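Long-range contacts in Exo-beta-1,3-galactanase (Bifidobacterium bifidum, PDB 5FLW), which probably hydrolyses beta-1,3-linked galactan chains from their ends as a family 43 glycoside hydrolase built on a five-bladed beta-propeller: residues Gln26-Thr31 against Val86-Ala91; Thr92-Met97 against Val115-Thr120. All blocks are in the same frame, centred on the assembly; numbering follows the deposited sequence. Where two conformers were deposited one is given.

Overall arrangement
Each four-stranded antiparallel sheet of this five-bladed propeller is a blade, and the two contacts illustrate how blades are joined and how a blade holds itself together. From the N terminus, strand 24-28 comes first, and contact 1 closes a loop of 54 residues by bringing it beside strand 80-88, the first strand of the next sheet and an edge of it. Contact 2 begins at Thr92, directly after the 86-91 segment ends, and closes a loop of 17 residues within the hairpin of strands 95-102 and 110-116. The two follow in series, neither nesting nor crossing. Their centres lie about 9 Å apart, and the backbone of 86-91 probably hydrogen-bonds directly to that of 92-97.

Contact 1: Gln26-Thr31 against Val86-Ala91; sequences QKFGDT and VLHCPA
Gln26 OE1 reaches His88 through one water, which donates to Gln26 OE1 at 2.8 Å and accepts from His88 N at 2.8 Å. The same water lies at the edge of the Phe28 ring, in its plane, so a hydrocarbon rim borders this polar bridge. The axes of strands 26-28 and 86-88 come no closer than 8.3 Å, at 34° between their directions; no direct hydrogen bond spans them, and the water bridges the gap. With CG anti to its carbonyl carbon (chi1 -75°), Gln26 sets that CG 3.0 Å from Val86 O, and the bend at chi2 then swings the amide past Leu87 CD2. Without the amide, as with an alanine here, the water would probably lose its acceptor on this strand, and a gap would open beside Val86 O. Apolar contact continues with Phe28, whose CE1 lies 3.6 Å from His88 CB, while CZ meets Val86 CG1 at the ring edge. The Phe28 and His88 rings are steeply inclined to each other. Beyond Phe28 the chain reverses in a type II' turn, where Gly29 takes the positive phi. Tyr95 serves both rings, stacking on His88 and meeting Phe28 edge-to-face. Leu87 packs on Val141 and Gln143 of strand 139-143, so strand 80-88 lies between the blades before and after it.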
ATOM      1  N   GLN A  26       4.138   2.840  -8.099  1.00 14.73           N
ATOM      2  CA  GLN A  26       3.562   3.541  -9.237  1.00 16.94           C
ATOM      3  C   GLN A  26       4.492   3.390 -10.424  1.00 16.69           C
ATOM      4  O   GLN A  26       5.708   3.464 -10.264  1.00 16.18           O
ATOM      5  CB  GLN A  26       3.493   5.044  -8.956  1.00 24.07           C
ATOM      6  CG  GLN A  26       2.396   5.473  -8.005  1.00 25.00           C
ATOM      7  CD  GLN A  26       1.039   5.243  -8.605  1.00 21.88           C
ATOM      8  OE1 GLN A  26       0.659   5.907  -9.573  1.00 33.73           O
ATOM      9  NE2 GLN A  26       0.299   4.297  -8.051  1.00 21.04           N
ATOM     10  N   LYS A  27       3.921   3.180 -11.612  1.00 17.46           N
ATOM     11  CA  LYS A  27       4.700   3.160 -12.844  1.00 19.49           C
ATOM     12  C   LYS A  27       4.561   4.523 -13.518  1.00 19.85           C
ATOM     13  O   LYS A  27       3.451   4.920 -13.885  1.00 22.87           O
ATOM     14  CB  LYS A  27       4.248   2.034 -13.773  1.00 18.42           C
ATOM     15  CG  LYS A  27       5.306   1.682 -14.826  1.00 24.92           C
ATOM     16  CD  LYS A  27       4.801   0.647 -15.811  1.00 25.82           C
ATOM     17  CE  LYS A  27       5.891   0.234 -16.796  1.00 35.13           C
ATOM     18  NZ  LYS A  27       5.486  -0.943 -17.643  1.00 37.67           N
ATOM     19  N   PHE A  28       5.678   5.248 -13.638  1.00 17.98           N
ATOM     20  CA  PHE A  28       5.735   6.527 -14.344  1.00 18.51           C
ATOM     21  C   PHE A  28       6.727   6.361 -15.489  1.00 21.21           C
ATOM     22  O   PHE A  28       7.901   6.036 -15.251  1.00 23.59           O
ATOM     23  CB  PHE A  28       6.237   7.628 -13.406  1.00 20.35           C
ATOM     24  CG  PHE A  28       5.401   7.833 -12.176  1.00 20.10           C
ATOM     25  CD1 PHE A  28       4.019   7.970 -12.271  1.00 20.47           C
ATOM     26  CD2 PHE A  28       6.003   7.929 -10.925  1.00 15.61           C
ATOM     27  CE1 PHE A  28       3.240   8.188 -11.139  1.00 19.08           C
ATOM     28  CE2 PHE A  28       5.233   8.134  -9.778  1.00 18.84           C
ATOM     29  CZ  PHE A  28       3.846   8.279  -9.893  1.00 18.47           C
ATOM     30  N   GLY A  29       6.279   6.630 -16.716  1.00 23.88           N
ATOM     31  CA  GLY A  29       7.072   6.245 -17.871  1.00 22.58           C
ATOM     32  C   GLY A  29       7.253   4.729 -17.929  1.00 38.78           C
ATOM     33  O   GLY A  29       6.305   3.940 -17.765  1.00 25.67           O
ATOM     34  N   ASP A  30       8.495   4.299 -18.128  1.00 26.22           N
ATOM     35  CA  ASP A  30       8.819   2.888 -18.246  1.00 38.76           C
ATOM     36  C   ASP A  30       9.391   2.298 -16.946  1.00 25.14           C
ATOM     37  O   ASP A  30       9.886   1.161 -16.949  1.00 28.43           O
ATOM     38  CB  ASP A  30       9.794   2.703 -19.414  1.00 38.21           C
ATOM     39  CG  ASP A  30      11.195   3.276 -19.110  1.00 66.81           C
ATOM     40  OD1 ASP A  30      11.359   4.008 -18.103  1.00 56.33           O
ATOM     41  OD2 ASP A  30      12.148   2.990 -19.885  1.00 71.09           O
ATOM     42  N   THR A  31       9.307   3.036 -15.836  1.00 20.11           N
ATOM     43  CA  THR A  31       9.986   2.689 -14.595  1.00 19.35           C
ATOM     44  C   THR A  31       8.993   2.597 -13.443  1.00 19.31           C
ATOM     45  O   THR A  31       8.086   3.430 -13.328  1.00 18.69           O
ATOM     46  CB  THR A  31      11.046   3.758 -14.326  1.00 19.28           C
ATOM     47  OG1 THR A  31      11.986   3.748 -15.406  1.00 21.27           O
ATOM     48  CG2 THR A  31      11.760   3.540 -13.000  1.00 18.08           C
ATOM     49  N   VAL A  86       1.902   7.327  -3.392  1.00 12.16           N
ATOM     50  CA  VAL A  86       2.063   8.455  -4.314  1.00 12.06           C
ATOM     51  C   VAL A  86       1.110   8.290  -5.494  1.00 12.96           C
ATOM     52  O   VAL A  86       0.941   7.182  -6.016  1.00 14.24           O
ATOM     53  CB  VAL A  86       3.536   8.600  -4.794  1.00 11.89           C
ATOM     54  CG1 VAL A  86       3.697   9.620  -5.958  1.00 11.97           C
ATOM     55  CG2 VAL A  86       4.445   8.979  -3.601  1.00 12.61           C
ATOM     56  N   LEU A  87       0.496   9.399  -5.926  1.00 12.94           N
ATOM     57  CA  LEU A  87      -0.240   9.450  -7.183  1.00 12.79           C
ATOM     58  C   LEU A  87       0.247  10.649  -7.985  1.00 14.27           C
ATOM     59  O   LEU A  87       0.683  11.667  -7.417  1.00 13.38           O
ATOM     60  CB  LEU A  87      -1.764   9.606  -6.985  1.00 15.46           C
ATOM     61  CG  LEU A  87      -2.539   8.412  -6.404  1.00 15.59           C
ATOM     62  CD1 LEU A  87      -4.018   8.790  -6.149  1.00 14.03           C
ATOM     63  CD2 LEU A  87      -2.443   7.191  -7.297  1.00 14.53           C
ATOM     64  N   HIS A  88       0.183  10.517  -9.318  1.00 15.35           N
ATOM     65  CA  HIS A  88       0.457  11.624 -10.229  1.00 16.01           C
ATOM     66  C   HIS A  88      -0.881  12.280 -10.585  1.00 20.18           C
ATOM     67  O   HIS A  88      -1.789  11.607 -11.099  1.00 16.36           O
ATOM     68  CB  HIS A  88       1.203  11.122 -11.475  1.00 17.71           C
ATOM     69  CG  HIS A  88       1.720  12.216 -12.367  1.00 25.76           C
ATOM     70  ND1 HIS A  88       1.944  12.032 -13.715  1.00 40.07           N
ATOM     71  CD2 HIS A  88       2.066  13.498 -12.104  1.00 20.21           C
ATOM     72  CE1 HIS A  88       2.421  13.148 -14.240  1.00 43.19           C
ATOM     73  NE2 HIS A  88       2.475  14.063 -13.292  1.00 25.35           N
ATOM     74  N   CYS A  89      -1.004  13.592 -10.289  1.00 14.14           N
ATOM     75  CA  CYS A  89      -2.279  14.304 -10.432  1.00 13.71           C
ATOM     76  C   CYS A  89      -2.467  14.774 -11.871  1.00 16.01           C
ATOM     77  O   CYS A  89      -1.697  15.624 -12.339  1.00 17.15           O
ATOM     78  CB  CYS A  89      -2.320  15.517  -9.515  1.00 13.27           C
ATOM     79  SG  CYS A  89      -3.834  16.461  -9.701  1.00 16.40           S
ATOM     80  N   PRO A  90      -3.481  14.289 -12.591  1.00 19.55           N
ATOM     81  CA  PRO A  90      -3.621  14.710 -14.000  1.00 21.32           C
ATOM     82  C   PRO A  90      -3.857  16.203 -14.173  1.00 18.90           C
ATOM     83  O   PRO A  90      -3.302  16.820 -15.099  1.00 21.63           O
ATOM     84  CB  PRO A  90      -4.805  13.875 -14.496  1.00 19.13           C
ATOM     85  CG  PRO A  90      -4.869  12.717 -13.552  1.00 19.88           C
ATOM     86  CD  PRO A  90      -4.461  13.251 -12.223  1.00 17.27           C
ATOM     87  N   ALA A  91      -4.648  16.816 -13.281  1.00 21.02           N
ATOM     88  CA  ALA A  91      -5.025  18.209 -13.498  1.00 18.63           C
ATOM     89  C   ALA A  91      -3.855  19.155 -13.264  1.00 23.41           C
ATOM     90  O   ALA A  91      -3.769  20.187 -13.928  1.00 23.96           O
ATOM     91  CB  ALA A  91      -6.206  18.585 -12.604  1.00 20.49           C
TER
HETATM   92  O   HOH W   1      -0.436   8.185 -10.660  1.00 17.50           O

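Contact 2: Thr92-Met97 against Val115-Thr120; sequences TGKYVM and VADAPT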
ATOM      1  N   THR A  92      -2.927  18.809 -12.359  1.00 19.80           N
ATOM      2  CA  THR A  92      -1.872  19.723 -11.949  1.00 17.87           C
ATOM      3  C   THR A  92      -0.484  19.285 -12.388  1.00 17.90           C
ATOM      4  O   THR A  92       0.430  20.115 -12.374  1.00 21.67           O
ATOM      5  CB  THR A  92      -1.840  19.852 -10.420  1.00 18.19           C
ATOM      6  OG1 THR A  92      -1.433  18.601  -9.860  1.00 16.51           O
ATOM      7  CG2 THR A  92      -3.210  20.276  -9.832  1.00 16.65           C
ATOM      8  N   GLY A  93      -0.294  18.006 -12.720  1.00 17.29           N
ATOM      9  CA  GLY A  93       1.018  17.457 -12.993  1.00 16.91           C
ATOM     10  C   GLY A  93       1.883  17.211 -11.768  1.00 17.15           C
ATOM     11  O   GLY A  93       3.042  16.786 -11.918  1.00 18.63           O
ATOM     12  N   LYS A  94       1.391  17.509 -10.570  1.00 17.38           N
ATOM     13  CA  LYS A  94       2.187  17.291  -9.371  1.00 17.50           C
ATOM     14  C   LYS A  94       2.141  15.821  -8.943  1.00 17.39           C
ATOM     15  O   LYS A  94       1.227  15.057  -9.292  1.00 16.48           O
ATOM     16  CB  LYS A  94       1.698  18.184  -8.219  1.00 17.38           C
ATOM     17  CG  LYS A  94       1.694  19.676  -8.537  1.00 19.17           C
ATOM     18  CD  LYS A  94       3.053  20.122  -9.095  1.00 20.30           C
ATOM     19  CE  LYS A  94       3.116  21.637  -9.294  1.00 24.93           C
ATOM     20  NZ  LYS A  94       4.349  22.053 -10.047  1.00 27.54           N
ATOM     21  N   TYR A  95       3.151  15.434  -8.178  1.00 14.20           N
ATOM     22  CA  TYR A  95       3.169  14.149  -7.493  1.00 13.65           C
ATOM     23  C   TYR A  95       2.773  14.381  -6.035  1.00 15.40           C
ATOM     24  O   TYR A  95       3.433  15.147  -5.324  1.00 15.37           O
ATOM     25  CB  TYR A  95       4.565  13.540  -7.598  1.00 12.13           C
ATOM     26  CG  TYR A  95       4.912  13.233  -9.040  1.00 15.09           C
ATOM     27  CD1 TYR A  95       5.466  14.210  -9.878  1.00 13.65           C
ATOM     28  CD2 TYR A  95       4.620  11.966  -9.595  1.00 14.80           C
ATOM     29  CE1 TYR A  95       5.746  13.920 -11.200  1.00 16.83           C
ATOM     30  CE2 TYR A  95       4.906  11.680 -10.912  1.00 14.78           C
ATOM     31  CZ  TYR A  95       5.468  12.655 -11.702  1.00 15.63           C
ATOM     32  OH  TYR A  95       5.754  12.389 -13.018  1.00 21.31           O
ATOM     33  N   VAL A  96       1.677  13.752  -5.604  1.00 13.32           N
ATOM     34  CA  VAL A  96       1.139  13.936  -4.260  1.00 11.93           C
ATOM     35  C   VAL A  96       1.384  12.656  -3.473  1.00 13.56           C
ATOM     36  O   VAL A  96       1.055  11.555  -3.938  1.00 12.24           O
ATOM     37  CB  VAL A  96      -0.353  14.314  -4.272  1.00 11.15           C
ATOM     38  CG1 VAL A  96      -0.809  14.616  -2.864  1.00 12.17           C
ATOM     39  CG2 VAL A  96      -0.636  15.474  -5.236  1.00 11.80           C
ATOM     40  N   MET A  97       1.970  12.805  -2.288  1.00 10.75           N
ATOM     41  CA  MET A  97       2.202  11.705  -1.376  1.00 10.44           C
ATOM     42  C   MET A  97       1.209  11.762  -0.211  1.00 10.14           C
ATOM     43  O   MET A  97       0.906  12.846   0.314  1.00 10.70           O
ATOM     44  CB  MET A  97       3.633  11.733  -0.846  1.00  9.91           C
ATOM     45  CG  MET A  97       3.958  10.582   0.087  1.00 11.12           C
ATOM     46  SD  MET A  97       5.708  10.572   0.642  1.00 13.30           S
ATOM     47  CE  MET A  97       6.540  10.110  -0.880  1.00 13.98           C
ATOM     48  N   VAL A 115       3.701  17.181  -1.328  0.58 12.99           N
ATOM     49  CA  VAL A 115       3.642  17.453  -2.766  0.58 13.54           C
ATOM     50  C   VAL A 115       5.050  17.651  -3.339  0.58 12.98           C
ATOM     51  O   VAL A 115       5.903  18.300  -2.720  0.58 13.85           O
ATOM     52  CB  VAL A 115       2.759  18.691  -3.073  0.58 15.73           C
ATOM     53  CG1 VAL A 115       2.597  18.887  -4.569  0.58 12.32           C
ATOM     54  CG2 VAL A 115       1.398  18.586  -2.397  0.58 15.26           C
ATOM     55  N   ALA A 116       5.276  17.131  -4.544  1.00 13.28           N
ATOM     56  CA  ALA A 116       6.546  17.296  -5.244  1.00 14.19           C
ATOM     57  C   ALA A 116       6.296  17.581  -6.722  1.00 14.69           C
ATOM     58  O   ALA A 116       5.260  17.215  -7.279  1.00 16.43           O
ATOM     59  CB  ALA A 116       7.396  16.028  -5.130  1.00 15.30           C
ATOM     60  N   ASP A 117       7.294  18.190  -7.374  1.00 14.93           N
ATOM     61  CA  ASP A 117       7.255  18.378  -8.829  1.00 15.68           C
ATOM     62  C   ASP A 117       7.757  17.179  -9.616  1.00 15.99           C
ATOM     63  O   ASP A 117       7.488  17.093 -10.818  1.00 18.48           O
ATOM     64  CB  ASP A 117       8.112  19.564  -9.272  1.00 18.98           C
ATOM     65  CG  ASP A 117       7.549  20.892  -8.796  1.00 41.89           C
ATOM     66  OD1 ASP A 117       6.307  21.013  -8.617  1.00 23.04           O
ATOM     67  OD2 ASP A 117       8.361  21.816  -8.604  1.00 36.24           O
ATOM     68  N   ALA A 118       8.493  16.274  -8.980  1.00 17.25           N
ATOM     69  CA  ALA A 118       9.088  15.102  -9.607  1.00 15.92           C
ATOM     70  C   ALA A 118       8.804  13.885  -8.720  1.00 15.08           C
ATOM     71  O   ALA A 118       8.607  14.050  -7.507  1.00 15.75           O
ATOM     72  CB  ALA A 118      10.604  15.295  -9.766  1.00 17.30           C
ATOM     73  N   PRO A 119       8.753  12.672  -9.296  1.00 15.75           N
ATOM     74  CA  PRO A 119       8.453  11.486  -8.463  1.00 14.68           C
ATOM     75  C   PRO A 119       9.540  11.138  -7.453  1.00 18.54           C
ATOM     76  O   PRO A 119       9.257  10.387  -6.499  1.00 19.02           O
ATOM     77  CB  PRO A 119       8.257  10.364  -9.498  1.00 16.80           C
ATOM     78  CG  PRO A 119       9.062  10.790 -10.681  1.00 16.21           C
ATOM     79  CD  PRO A 119       8.910  12.315 -10.719  1.00 16.32           C
ATOM     80  N   THR A 120      10.745  11.689  -7.592  1.00 16.08           N
ATOM     81  CA  THR A 120      11.806  11.473  -6.619  1.00 16.36           C
ATOM     82  C   THR A 120      11.917  12.608  -5.621  1.00 14.94           C
ATOM     83  O   THR A 120      12.931  12.693  -4.915  1.00 19.01           O
ATOM     84  CB  THR A 120      13.142  11.241  -7.328  1.00 21.38           C
ATOM     85  OG1 THR A 120      13.411  12.345  -8.206  1.00 22.29           O
ATOM     86  CG2 THR A 120      13.093   9.924  -8.140  1.00 19.78           C
TER
HETATM   87  O   HOH W   2       5.323  18.320 -11.931  1.00 26.37           O
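Tyr95 and Ala116 form an antiparallel hydrogen-bonded pair in which each backbone serves the other: Tyr95 N donates to Ala116 O at 2.9 Å, and Ala116 N to Tyr95 O at 2.8 Å. Tyr95 O also receives a CA-H...O contact from Val115. Beyond this pair the regular strand bonding ends, and a water joins the two backbones, donating to Gly93 O and to Asp117 O, each at 2.7 Å. Gly93 O has a second, weak donor in His88 NE2. Lys94 N is satisfied within its own turn by Thr92 OG1 at 3.1 Å, an ST turn leading into the strand. The Lys94 chain bends at chi2 (-51°) and then runs extended alongside Asp117, where NZ makes a salt bridge to OD1 at 2.6 Å, approaching from 45° above the carboxylate plane. On the side-chain face shared by Tyr95 and Ala116, Pro119 CD sits over the tyrosine ring in a CH-pi contact, 3.8 Å from its centroid. Pro119 O accepts from Tyr35 OH, and its ring touches Tyr33, both on strand 31-37 of the preceding blade. Within its own blade the hairpin lies between strands 80-88 and 124-129, bonded through Val96 to Leu87 and through Val115 to Ala124.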